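Local atomic coordinates of heroin esterase (Rhodococcus sp., PDB entry 1LZL), a protein that probably hydrolyses the acetyl ester bonds of heroin, as an acetyl esterase of the alpha/beta hydrolase fold. Residues A142-E146 with L147-P151; T310-R313 with R314-S318; P5-D8 with P9-A13. One frame throughout, in Å; residues are numbered along the deposited sequence.

Interaction 1 of 3, residues A142-E146 with L147-P151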
ATOM      1  N   ALA A 142     -13.048  13.813  -9.535  1.00 13.48           N
ATOM      2  CA  ALA A 142     -14.034  14.892  -9.787  1.00 15.84           C
ATOM      3  C   ALA A 142     -13.360  16.227  -9.972  1.00 16.51           C
ATOM      4  O   ALA A 142     -13.875  17.080 -10.684  1.00 19.88           O
ATOM      5  CB  ALA A 142     -15.023  14.998  -8.632  1.00 15.93           C
ATOM      6  N   HIS A 143     -12.232  16.466  -9.333  1.00 15.67           N
ATOM      7  CA  HIS A 143     -11.520  17.738  -9.497  1.00 15.86           C
ATOM      8  C   HIS A 143     -10.332  17.608 -10.436  1.00 16.82           C
ATOM      9  O   HIS A 143      -9.413  18.418 -10.371  1.00 16.23           O
ATOM     10  CB  HIS A 143     -11.089  18.248  -8.108  1.00 15.64           C
ATOM     11  CG  HIS A 143     -12.272  18.598  -7.244  1.00 20.57           C
ATOM     12  ND1 HIS A 143     -12.713  19.892  -7.068  1.00 23.89           N
ATOM     13  CD2 HIS A 143     -13.127  17.842  -6.519  1.00 22.68           C
ATOM     14  CE1 HIS A 143     -13.775  19.925  -6.263  1.00 24.69           C
ATOM     15  NE2 HIS A 143     -14.041  18.678  -5.919  1.00 24.28           N
ATOM     16  N   ALA A 144     -10.275  16.622 -11.349  1.00 16.69           N
ATOM     17  CA  ALA A 144      -9.029  16.351 -12.078  1.00 17.41           C
ATOM     18  C   ALA A 144      -8.574  17.552 -12.889  1.00 17.85           C
ATOM     19  O   ALA A 144      -7.416  17.899 -12.923  1.00 19.02           O
ATOM     20  CB  ALA A 144      -9.123  15.109 -12.986  1.00 17.43           C
ATOM     21  N   GLU A 145      -9.515  18.217 -13.557  1.00 24.82           N
ATOM     22  CA  GLU A 145      -9.103  19.326 -14.424  1.00 24.56           C
ATOM     23  C   GLU A 145      -8.425  20.428 -13.619  1.00 22.99           C
ATOM     24  O   GLU A 145      -7.347  20.914 -13.977  1.00 25.42           O
ATOM     25  CB  GLU A 145     -10.327  19.840 -15.196  1.00 33.10           C
ATOM     26  CG  GLU A 145      -9.930  20.407 -16.553  1.00 43.72           C
ATOM     27  CD  GLU A 145     -11.022  21.139 -17.283  1.00 50.50           C
ATOM     28  OE1 GLU A 145     -12.128  20.577 -17.459  1.00 53.46           O
ATOM     29  OE2 GLU A 145     -10.767  22.294 -17.722  1.00 72.03           O
ATOM     30  N   GLU A 146      -9.074  20.800 -12.528  1.00 23.40           N
ATOM     31  CA  GLU A 146      -8.551  21.859 -11.674  1.00 24.71           C
ATOM     32  C   GLU A 146      -7.194  21.431 -11.154  1.00 23.53           C
ATOM     33  O   GLU A 146      -6.288  22.245 -10.936  1.00 25.11           O
ATOM     34  CB  GLU A 146      -9.551  22.159 -10.560  1.00 29.23           C
ATOM     35  CG  GLU A 146      -9.205  21.977  -9.118  1.00 33.93           C
ATOM     36  CD  GLU A 146     -10.384  22.004  -8.155  1.00 32.02           C
ATOM     37  OE1 GLU A 146     -11.519  22.324  -8.566  1.00 35.44           O
ATOM     38  OE2 GLU A 146     -10.153  21.681  -6.964  1.00 49.17           O
ATOM     39  N   LEU A 147      -7.006  20.147 -10.910  1.00 17.66           N
ATOM     40  CA  LEU A 147      -5.767  19.671 -10.325  1.00 16.38           C
ATOM     41  C   LEU A 147      -4.701  19.344 -11.353  1.00 17.54           C
ATOM     42  O   LEU A 147      -3.564  19.004 -11.026  1.00 19.64           O
ATOM     43  CB  LEU A 147      -6.037  18.407  -9.497  1.00 18.05           C
ATOM     44  CG  LEU A 147      -6.847  18.568  -8.215  1.00 17.41           C
ATOM     45  CD1 LEU A 147      -6.998  17.204  -7.568  1.00 17.85           C
ATOM     46  CD2 LEU A 147      -6.202  19.505  -7.217  1.00 18.75           C
ATOM     47  N   GLY A 148      -5.023  19.433 -12.640  1.00 18.14           N
ATOM     48  CA  GLY A 148      -4.017  19.224 -13.664  1.00 19.23           C
ATOM     49  C   GLY A 148      -3.754  17.729 -13.875  1.00 17.73           C
ATOM     50  O   GLY A 148      -2.663  17.327 -14.313  1.00 18.57           O
ATOM     51  N   ILE A 149      -4.795  16.964 -13.576  1.00 16.74           N
ATOM     52  CA  ILE A 149      -4.788  15.500 -13.669  1.00 18.32           C
ATOM     53  C   ILE A 149      -5.582  14.983 -14.862  1.00 15.84           C
ATOM     54  O   ILE A 149      -6.691  15.440 -15.177  1.00 17.91           O
ATOM     55  CB  ILE A 149      -5.383  14.887 -12.384  1.00 20.06           C
ATOM     56  CG1 ILE A 149      -4.453  15.113 -11.187  1.00 21.79           C
ATOM     57  CG2 ILE A 149      -5.713  13.422 -12.596  1.00 25.28           C
ATOM     58  CD1 ILE A 149      -5.097  14.735  -9.866  1.00 22.84           C
ATOM     59  N   ASP A 150      -5.032  13.963 -15.532  1.00 15.36           N
ATOM     60  CA  ASP A 150      -5.755  13.255 -16.582  1.00 14.45           C
ATOM     61  C   ASP A 150      -6.641  12.181 -15.959  1.00 14.33           C
ATOM     62  O   ASP A 150      -6.150  11.164 -15.462  1.00 14.73           O
ATOM     63  CB  ASP A 150      -4.774  12.645 -17.593  1.00 15.88           C
ATOM     64  CG  ASP A 150      -5.462  11.893 -18.706  1.00 17.51           C
ATOM     65  OD1 ASP A 150      -6.692  11.683 -18.704  1.00 18.20           O
ATOM     66  OD2 ASP A 150      -4.727  11.506 -19.659  1.00 20.89           O
ATOM     67  N   PRO A 151      -7.949  12.342 -15.951  1.00 16.25           N
ATOM     68  CA  PRO A 151      -8.825  11.435 -15.192  1.00 16.47           C
ATOM     69  C   PRO A 151      -8.864  10.029 -15.784  1.00 15.20           C
ATOM     70  O   PRO A 151      -9.281   9.060 -15.146  1.00 16.15           O
ATOM     71  CB  PRO A 151     -10.204  12.117 -15.278  1.00 17.66           C
ATOM     72  CG  PRO A 151     -10.099  12.924 -16.569  1.00 17.66           C
ATOM     73  CD  PRO A 151      -8.688  13.408 -16.678  1.00 17.81           C
TER
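Ala144 and Ile149 meet where a short helical turn ends in a Schellman motif and the chain passes into strand 149-150 of the alpha/beta hydrolase fold. The close-packed side is built on Ala144. Its CB lies 3.8 Å from Ile149 CB, while Pro151 CB comes within 3.9 Å of the same methyl, which thus touches both strand residue and proline ring. Ile149 N reaches Ala144 O at 2.9 Å with a near-straight N-H angle of 166°, and Gly148 N adds a weak bond to that oxygen. Gly148 N also bonds Glu145 O, 3.1 Å away, from well above the carbonyl plane. The positive phi of Gly148 (79°) turns the chain and would jam a CB against the preceding carbonyl oxygen. Leu147, bonded through its N to His143 O, lays its side chain on Tyr139 of helix 128-142 and on Leu54 of strand 49-56. The outer side is looser and polar. Glu146, with a strained first torsion (chi1 119°) and an extended chain beyond CG, reaches the imidazole of His143, which also meets the ring of Tyr139. His143 ND1 donates to Glu146 OE1 at 3.1 Å, nearly in the ring plane but from above the carboxylate plane.

Interaction 2 of 3, residues T310-R313 with R314-S318. Unlike the reference sequence in segment 310-313: Thr310 (reference Cys), Ala311 (reference Asp), Ile312 (reference Pro), Arg313 (reference Glu). Unlike the reference sequence in segment 314-318: Gly315 (reference Val), Leu316 (reference Ala), Arg317 (reference Phe), Ser318 (reference Ala).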
ATOM      1  N   THR A 310       9.181   1.430 -13.521  1.00 12.64           N
ATOM      2  CA  THR A 310       8.877   0.913 -14.855  1.00 13.80           C
ATOM      3  C   THR A 310       7.408   0.491 -14.950  1.00 12.10           C
ATOM      4  O   THR A 310       6.669   0.795 -15.896  1.00 14.13           O
ATOM      5  CB  THR A 310       9.800  -0.248 -15.226  1.00 17.89           C
ATOM      6  OG1 THR A 310      11.122   0.306 -15.411  1.00 19.79           O
ATOM      7  CG2 THR A 310       9.425  -0.846 -16.561  1.00 20.07           C
ATOM      8  N   ALA A 311       6.918  -0.200 -13.921  1.00 12.39           N
ATOM      9  CA  ALA A 311       5.544  -0.701 -13.943  1.00 12.14           C
ATOM     10  C   ALA A 311       4.518   0.428 -13.971  1.00 12.01           C
ATOM     11  O   ALA A 311       3.531   0.411 -14.727  1.00 12.60           O
ATOM     12  CB  ALA A 311       5.311  -1.586 -12.699  1.00 15.49           C
ATOM     13  N   ILE A 312       4.767   1.438 -13.094  1.00 12.89           N
ATOM     14  CA  ILE A 312       3.822   2.558 -13.013  1.00 12.44           C
ATOM     15  C   ILE A 312       3.901   3.387 -14.301  1.00 12.01           C
ATOM     16  O   ILE A 312       2.831   3.781 -14.820  1.00 12.80           O
ATOM     17  CB  ILE A 312       4.079   3.383 -11.748  1.00 10.91           C
ATOM     18  CG1 ILE A 312       3.754   2.555 -10.492  1.00 12.56           C
ATOM     19  CG2 ILE A 312       3.301   4.686 -11.728  1.00 13.72           C
ATOM     20  CD1 ILE A 312       4.308   3.154  -9.212  1.00 12.31           C
ATOM     21  N   ARG A 313       5.148   3.629 -14.772  1.00 12.79           N
ATOM     22  CA  ARG A 313       5.255   4.358 -16.044  1.00 15.01           C
ATOM     23  C   ARG A 313       4.466   3.722 -17.168  1.00 14.13           C
ATOM     24  O   ARG A 313       3.755   4.375 -17.938  1.00 15.62           O
ATOM     25  CB  ARG A 313       6.733   4.436 -16.465  1.00 14.73           C
ATOM     26  CG  ARG A 313       6.913   5.320 -17.685  1.00 21.82           C
ATOM     27  CD  ARG A 313       8.368   5.408 -18.097  1.00 28.89           C
ATOM     28  NE  ARG A 313       8.787   4.102 -18.621  1.00 43.15           N
ATOM     29  CZ  ARG A 313       9.876   3.504 -18.129  1.00 43.31           C
ATOM     30  NH1 ARG A 313      10.574   4.103 -17.160  1.00 66.08           N
ATOM     31  NH2 ARG A 313      10.282   2.332 -18.574  1.00 45.18           N
ATOM     32  N   ARG A 314       4.573   2.384 -17.282  1.00 13.72           N
ATOM     33  CA  ARG A 314       3.913   1.713 -18.388  1.00 14.39           C
ATOM     34  C   ARG A 314       2.421   1.607 -18.156  1.00 12.72           C
ATOM     35  O   ARG A 314       1.611   1.784 -19.075  1.00 16.94           O
ATOM     36  CB  ARG A 314       4.537   0.337 -18.633  1.00 16.40           C
ATOM     37  CG  ARG A 314       3.891  -0.358 -19.814  1.00 32.20           C
ATOM     38  CD  ARG A 314       4.266  -1.847 -19.667  1.00 41.34           C
ATOM     39  NE  ARG A 314       3.157  -2.490 -19.041  1.00 58.51           N
ATOM     40  CZ  ARG A 314       2.222  -3.385 -19.026  1.00 47.51           C
ATOM     41  NH1 ARG A 314       2.019  -4.276 -19.992  1.00 27.62           N
ATOM     42  NH2 ARG A 314       1.456  -3.344 -17.926  1.00 41.73           N
ATOM     43  N   GLY A 315       2.048   1.348 -16.898  1.00 13.26           N
ATOM     44  CA  GLY A 315       0.644   1.196 -16.541  1.00 14.28           C
ATOM     45  C   GLY A 315      -0.130   2.487 -16.857  1.00 14.01           C
ATOM     46  O   GLY A 315      -1.326   2.390 -17.139  1.00 17.16           O
ATOM     47  N   LEU A 316       0.481   3.662 -16.801  1.00 14.04           N
ATOM     48  CA  LEU A 316      -0.200   4.942 -17.025  1.00 15.26           C
ATOM     49  C   LEU A 316       0.192   5.614 -18.338  1.00 17.96           C
ATOM     50  O   LEU A 316       0.078   6.827 -18.558  1.00 21.20           O
ATOM     51  CB  LEU A 316       0.125   5.870 -15.826  1.00 14.52           C
ATOM     52  CG  LEU A 316      -0.558   5.431 -14.516  1.00 13.86           C
ATOM     53  CD1 LEU A 316      -0.242   6.418 -13.409  1.00 14.27           C
ATOM     54  CD2 LEU A 316      -2.065   5.290 -14.587  1.00 15.10           C
ATOM     55  N   ARG A 317       0.717   4.865 -19.308  1.00 20.98           N
ATOM     56  CA  ARG A 317       1.000   5.345 -20.648  1.00 25.42           C
ATOM     57  C   ARG A 317      -0.299   5.812 -21.318  1.00 30.72           C
ATOM     58  O   ARG A 317      -1.385   5.263 -21.022  1.00 26.46           O
ATOM     59  CB  ARG A 317       1.703   4.220 -21.449  1.00 26.36           C
ATOM     60  CG  ARG A 317       0.776   3.036 -21.661  1.00 33.83           C
ATOM     61  CD  ARG A 317       1.465   1.713 -21.863  1.00 43.85           C
ATOM     62  NE  ARG A 317       1.528   1.371 -23.290  1.00 51.67           N
ATOM     63  CZ  ARG A 317       2.651   0.813 -23.761  1.00 58.06           C
ATOM     64  NH1 ARG A 317       3.642   0.606 -22.896  1.00 68.03           N
ATOM     65  NH2 ARG A 317       2.798   0.476 -25.030  1.00 69.10           N
ATOM     66  N   SER A 318      -0.108   6.820 -22.170  1.00 43.19           N
ATOM     67  CA  SER A 318      -1.140   7.540 -22.882  1.00 47.26           C
ATOM     68  C   SER A 318      -2.499   6.873 -23.016  1.00 53.04           C
ATOM     69  O   SER A 318      -3.525   7.600 -23.121  1.00 57.14           O
ATOM     70  CB  SER A 318      -0.603   7.795 -24.310  1.00 53.16           C
ATOM     71  OG  SER A 318      -0.113   6.550 -24.800  1.00 56.36           O
TER
HETATM   72  O   HOH W   1       3.204  -2.017 -16.170  1.00 16.48           O
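Ile312 and Leu316 lie one turn apart on the inward side of the C-terminal helix 299-315, which packs against the central sheet of this alpha/beta hydrolase. Ile312 CG2 stands 4.3 Å from Leu316 CD1, a loose touch, and both side chains continue into the protein: Ile312 onto Phe101 and Phe185, Leu316 onto Phe183 and Ala182. The backbone puts Leu316 CB 3.6 Å from Ile312 O, which also accepts from Leu316 N at 3.1 Å; its chi1 of -70°, CG anti to the carbonyl carbon, directs the methyls toward Ile312. That backbone bond is the last of three i to i+4 bonds, after Arg314 N to Thr310 O and Gly315 N to Ala311 O; the Leu316 carbonyl goes to Arg153.

Arg313 and Arg314, both exposed, leave the helix on other sides than this apolar pair. Arg313 bends at chi3 and brings one guanidinium face over Thr310, whose CA lies 4.0 Å above the plane, offset toward the rim. Arg314, CG anti to its backbone N (chi1 -178°), kinks at chi3, and a water ties it back to the helix. That water donates to Ala311 O at 2.8 Å and accepts from Arg314 NE at 2.9 Å.

Interaction 3 of 3, residues P5-D8 with P9-A13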
ATOM      1  N   PRO A   5      18.850 -18.401   6.505  1.00 15.65           N
ATOM      2  CA  PRO A   5      19.972 -18.630   5.571  1.00 17.69           C
ATOM      3  C   PRO A   5      19.614 -18.285   4.128  1.00 19.57           C
ATOM      4  O   PRO A   5      20.546 -18.029   3.326  1.00 19.54           O
ATOM      5  CB  PRO A   5      20.293 -20.111   5.800  1.00 20.96           C
ATOM      6  CG  PRO A   5      19.148 -20.710   6.541  1.00 20.16           C
ATOM      7  CD  PRO A   5      18.314 -19.590   7.128  1.00 15.13           C
ATOM      8  N   THR A   6      18.330 -18.151   3.752  1.00 17.03           N
ATOM      9  CA  THR A   6      18.026 -17.729   2.396  1.00 15.91           C
ATOM     10  C   THR A   6      18.067 -16.225   2.222  1.00 15.40           C
ATOM     11  O   THR A   6      17.958 -15.681   1.117  1.00 16.91           O
ATOM     12  CB  THR A   6      16.630 -18.185   1.925  1.00 17.72           C
ATOM     13  OG1 THR A   6      15.638 -17.470   2.669  1.00 16.95           O
ATOM     14  CG2 THR A   6      16.440 -19.677   2.155  1.00 16.39           C
ATOM     15  N   LEU A   7      18.242 -15.440   3.292  1.00 14.47           N
ATOM     16  CA  LEU A   7      18.337 -14.017   3.105  1.00 15.74           C
ATOM     17  C   LEU A   7      19.455 -13.583   2.195  1.00 18.21           C
ATOM     18  O   LEU A   7      20.578 -14.095   2.200  1.00 19.05           O
ATOM     19  CB  LEU A   7      18.595 -13.338   4.479  1.00 21.00           C
ATOM     20  CG  LEU A   7      17.391 -12.799   5.212  1.00 26.93           C
ATOM     21  CD1 LEU A   7      17.806 -12.268   6.589  1.00 28.63           C
ATOM     22  CD2 LEU A   7      16.749 -11.706   4.389  1.00 29.53           C
ATOM     23  N   ASP A   8      19.154 -12.572   1.414  1.00 18.39           N
ATOM     24  CA  ASP A   8      20.213 -11.941   0.634  1.00 20.95           C
ATOM     25  C   ASP A   8      21.297 -11.439   1.565  1.00 20.81           C
ATOM     26  O   ASP A   8      20.964 -10.726   2.544  1.00 20.67           O
ATOM     27  CB  ASP A   8      19.455 -10.874  -0.137  1.00 23.57           C
ATOM     28  CG  ASP A   8      20.318 -10.162  -1.151  1.00 24.15           C
ATOM     29  OD1 ASP A   8      21.438  -9.762  -0.722  1.00 36.73           O
ATOM     30  OD2 ASP A   8      19.911 -10.016  -2.288  1.00 22.06           O
ATOM     31  N   PRO A   9      22.567 -11.760   1.432  1.00 28.79           N
ATOM     32  CA  PRO A   9      23.572 -11.263   2.384  1.00 30.56           C
ATOM     33  C   PRO A   9      23.578  -9.765   2.652  1.00 30.21           C
ATOM     34  O   PRO A   9      23.887  -9.290   3.760  1.00 30.62           O
ATOM     35  CB  PRO A   9      24.898 -11.668   1.688  1.00 38.05           C
ATOM     36  CG  PRO A   9      24.487 -12.953   1.037  1.00 40.53           C
ATOM     37  CD  PRO A   9      23.150 -12.656   0.404  1.00 35.47           C
ATOM     38  N   GLU A  10      23.192  -9.031   1.605  1.00 29.03           N
ATOM     39  CA  GLU A  10      23.120  -7.578   1.649  1.00 28.92           C
ATOM     40  C   GLU A  10      22.052  -7.124   2.642  1.00 26.67           C
ATOM     41  O   GLU A  10      22.128  -6.088   3.322  1.00 29.96           O
ATOM     42  CB  GLU A  10      22.852  -7.048   0.236  1.00 32.59           C
ATOM     43  CG  GLU A  10      24.081  -6.790  -0.606  1.00 38.14           C
ATOM     44  CD  GLU A  10      23.823  -5.869  -1.780  1.00 43.41           C
ATOM     45  OE1 GLU A  10      22.889  -6.115  -2.569  1.00 45.87           O
ATOM     46  OE2 GLU A  10      24.556  -4.873  -1.934  1.00 54.46           O
ATOM     47  N   LEU A  11      21.006  -7.914   2.761  1.00 25.34           N
ATOM     48  CA  LEU A  11      19.897  -7.576   3.657  1.00 26.15           C
ATOM     49  C   LEU A  11      20.222  -8.049   5.066  1.00 29.12           C
ATOM     50  O   LEU A  11      20.032  -7.305   6.024  1.00 33.21           O
ATOM     51  CB  LEU A  11      18.613  -8.244   3.158  1.00 20.93           C
ATOM     52  CG  LEU A  11      18.070  -7.595   1.877  1.00 18.99           C
ATOM     53  CD1 LEU A  11      16.794  -8.315   1.464  1.00 20.25           C
ATOM     54  CD2 LEU A  11      17.892  -6.122   2.094  1.00 17.39           C
ATOM     55  N   ALA A  12      20.687  -9.284   5.117  1.00 31.23           N
ATOM     56  CA  ALA A  12      21.131 -10.008   6.295  1.00 33.19           C
ATOM     57  C   ALA A  12      21.810  -9.087   7.294  1.00 33.99           C
ATOM     58  O   ALA A  12      21.555  -9.115   8.495  1.00 49.25           O
ATOM     59  CB  ALA A  12      22.121 -11.116   5.938  1.00 33.11           C
ATOM     60  N   ALA A  13      22.694  -8.277   6.744  1.00 41.98           N
ATOM     61  CA  ALA A  13      23.409  -7.211   7.418  1.00 37.29           C
ATOM     62  C   ALA A  13      22.508  -6.286   8.217  1.00 40.23           C
ATOM     63  O   ALA A  13      22.607  -6.073   9.434  1.00 46.67           O
ATOM     64  CB  ALA A  13      24.167  -6.448   6.320  1.00 38.35           C
TER
HETATM   65  O   HOH W   2      20.770  -7.653  -2.956  1.00 26.73           O
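Asp8 reaches over the first turn of the helix that begins at Pro9, and its side chain meets a different neighbour at nearly every atom. CB faces Leu11, whose CD1 lies 4.0 Å away, and the side chain also rests on Val300 of helix 299-315. CG stands anti to the backbone N (chi1 -174°), which carries the carboxylate toward the backbone N-H of Glu10; the side chains of Asp8 and Pro9 cross almost perpendicularly. OD1 then accepts from Glu10 N at 3.0 Å, using the anti lone pair that faces away from OD2, with an N-H angle of 145°. Asp8 is thus the N-cap of helix 9-14, and its negative charge would probably be favoured by the positive end of the helix dipole. At the tip, OD2 receives a water at 2.6 Å; the same water donates to Glu10 OE1, so it lies between two carboxylates whose OD1 and OE1 atoms are 4.3 Å apart. Replacing Asp8 by alanine removes the carboxylate, which is likely to leave Glu10 N without its capping acceptor and the water without its hold on this side. Glu10 OE1 is also bonded by the backbone N of Ala299, which probably eases the closeness of the two acids. The backbone of Asp8 takes part as well: its O accepts from Ala12 N at 3.0 Å, nearly straight, and from Leu11 N at 2.8 Å, the latter from above the carbonyl plane. Leu7 crosses Leu11 at about a right angle, CD2 lying 4.1 Å from Leu11 CB, while Leu7 CD1 lies 4.0 Å from Ala12 CA. Leu7 continues onto Phe289, and Leu11 onto Val295, Ala298 and Val300.

All three contacts are local and lie toward the periphery, each pairing buried apolar side chains with exposed polar ones. Helix 299-315 links interactions 2 and 3, whose centres are about 31 Å apart: interaction 2 is its C-terminal end, and interaction 3 packs helix 9-14 against its start, through Val300 and Ala299. Interactions 1 and 2 come within about 5 Å at their nearest atoms without touching, and Arg153 joins them, bonding Asp150 of one and Leu316 of the other. Their chemistry follows position: a helix start capped by a carboxylate in interaction 3, a helix end turned by glycine in interaction 1, and a helix end edged with arginines in interaction 2.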